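Putative cell surface protein, similar to internalin proteins (Listeria monocytogenes EGD-e, PDB 5KZS) is of unknown function, but its leucine-rich repeats resemble those of internalins, the listerial surface proteins that commonly engage host-cell proteins. Local coordinates at residues M156-S160 / D161-D165. Sequence-based numbering, arbitrary orientation.
Sequences MMITS and DDVPD
A short 3-10 turn in the loop between parallel strands 150-152 and 174-176 of the leucine-rich-repeat solenoid opens where T159 meets D161 and D162, and it illustrates how a few polar side chains can fasten a helical start. Two successive i to i+3 backbone bonds wind the turn: D162 N reaches T159 O at 2.9 Å, and V163 N reaches S160 O at 3.2 Å. The side chain of D162 then folds back to T159, the residue just before the 3-10 segment. With its CG beside the backbone N (chi1 -60°), it brings OD2 to 3.1 Å from T159 N, in an almost straight hydrogen bond (176° at the hydrogen) that arrives from above the carboxylate plane. T159 uses its hydroxyl elsewhere: OG1 sits between its own backbone N and carbonyl carbon and donates to D161 OD1 at 3.0 Å. Those two side chains run alongside each other in the same direction, and this bond too meets its carboxylate from above the plane. D162 OD2 comes within 3.4 Å of T159 OG1 without a hydrogen bond between them. Behind the polar start, I158 CG2 touches V163 CG2 at 3.8 Å; the two buried side chains cross at about a right angle, and one methyl of each makes the contact. I158 also packs on L135 and L182, while S160 OG is bonded to N184 O and T183 OG1, tying the turn to a neighbouring loop. The D162-to-T159 bond is one half of a capping box; the reciprocal half is absent, since D162 N bonds to T159 O instead of the threonine hydroxyl. This half-box caps a 3-10 turn within the loop joining successive parallel strands of an internalin-like leucine-rich-repeat solenoid.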
loop_
_atom_site.group_PDB
_atom_site.type_symbol
_atom_site.label_atom_id
_atom_site.label_comp_id
_atom_site.label_asym_id
_atom_site.label_seq_id
_atom_site.Cartn_x
_atom_site.Cartn_y
_atom_site.Cartn_z
HETATM N N MSE A 156 -2.564 4.232 4.766
HETATM C CA MSE A 156 -2.773 5.688 4.814
HETATM C C MSE A 156 -4.211 6.116 4.617
HETATM O O MSE A 156 -4.464 7.298 4.524
HETATM C CB MSE A 156 -1.892 6.362 3.756
HETATM C CG MSE A 156 -0.431 5.978 3.864
HETATM SE SE MSE A 156 0.668 7.206 2.789
HETATM C CE MSE A 156 0.683 8.781 3.963
HETATM N N MSE A 157 -5.164 5.187 4.576
HETATM C CA MSE A 157 -6.573 5.507 4.260
HETATM C C MSE A 157 -6.748 6.137 2.894
HETATM O O MSE A 157 -7.615 6.973 2.704
HETATM C CB MSE A 157 -7.242 6.360 5.337
HETATM C CG MSE A 157 -7.060 5.715 6.693
HETATM SE SE MSE A 157 -8.296 6.539 7.984
HETATM C CE MSE A 157 -7.737 5.465 9.545
ATOM N N ILE A 158 -5.936 5.701 1.933
ATOM C CA ILE A 158 -6.000 6.156 0.544
ATOM C C ILE A 158 -7.258 5.642 -0.166
ATOM O O ILE A 158 -7.591 4.462 -0.057
ATOM C CB ILE A 158 -4.713 5.740 -0.235
ATOM C CG1 ILE A 158 -3.575 6.713 0.099
ATOM C CG2 ILE A 158 -4.922 5.693 -1.752
ATOM C CD1 ILE A 158 -2.197 6.222 -0.288
ATOM N N THR A 159 -7.939 6.535 -0.894
ATOM C CA THR A 159 -9.081 6.168 -1.757
ATOM C C THR A 159 -8.724 6.387 -3.233
ATOM O O THR A 159 -7.701 7.015 -3.538
ATOM C CB THR A 159 -10.378 6.917 -1.357
ATOM O OG1 THR A 159 -10.111 8.300 -1.122
ATOM C CG2 THR A 159 -10.965 6.312 -0.082
ATOM N N SER A 160 -9.557 5.855 -4.133
ATOM C CA SER A 160 -9.276 5.816 -5.585
ATOM C C SER A 160 -9.080 7.199 -6.191
ATOM O O SER A 160 -8.236 7.373 -7.074
ATOM C CB SER A 160 -10.396 5.089 -6.333
ATOM O OG SER A 160 -10.637 3.806 -5.765
ATOM N N ASP A 161 -9.872 8.163 -5.711
ATOM C CA ASP A 161 -9.714 9.599 -6.039
ATOM C C ASP A 161 -8.358 10.225 -5.636
ATOM O O ASP A 161 -7.975 11.243 -6.206
ATOM C CB ASP A 161 -10.882 10.437 -5.460
ATOM C CG ASP A 161 -11.128 10.168 -3.976
ATOM O OD1 ASP A 161 -11.542 9.022 -3.637
ATOM O OD2 ASP A 161 -10.904 11.085 -3.152
ATOM N N ASP A 162 -7.646 9.631 -4.671
ATOM C CA ASP A 162 -6.288 10.071 -4.290
ATOM C C ASP A 162 -5.175 9.632 -5.248
ATOM O O ASP A 162 -4.077 10.174 -5.193
ATOM C CB ASP A 162 -5.918 9.587 -2.877
ATOM C CG ASP A 162 -6.861 10.117 -1.784
ATOM O OD1 ASP A 162 -7.502 11.170 -1.977
ATOM O OD2 ASP A 162 -6.956 9.474 -0.712
ATOM N N VAL A 163 -5.443 8.662 -6.115
ATOM C CA VAL A 163 -4.411 8.099 -6.980
ATOM C C VAL A 163 -4.524 8.593 -8.420
ATOM O O VAL A 163 -5.478 8.254 -9.100
ATOM C CB VAL A 163 -4.512 6.572 -6.991
ATOM C CG1 VAL A 163 -3.334 5.960 -7.754
ATOM C CG2 VAL A 163 -4.577 6.050 -5.558
ATOM N N PRO A 164 -3.537 9.379 -8.896
ATOM C CA PRO A 164 -3.545 9.882 -10.275
ATOM C C PRO A 164 -2.887 8.886 -11.230
ATOM O O PRO A 164 -2.165 7.984 -10.774
ATOM C CB PRO A 164 -2.672 11.126 -10.170
ATOM C CG PRO A 164 -1.640 10.731 -9.171
ATOM C CD PRO A 164 -2.323 9.825 -8.182
ATOM N N ASP A 165 -3.107 9.059 -12.532
ATOM C CA ASP A 165 -2.415 8.241 -13.525
ATOM C C ASP A 165 -1.046 8.842 -13.798
ATOM O O ASP A 165 -0.880 9.604 -14.746
ATOM C CB ASP A 165 -3.209 8.140 -14.818
ATOM C CG ASP A 165 -2.477 7.352 -15.898
ATOM O OD1 ASP A 165 -1.454 6.695 -15.574
ATOM O OD2 ASP A 165 -2.933 7.392 -17.069
#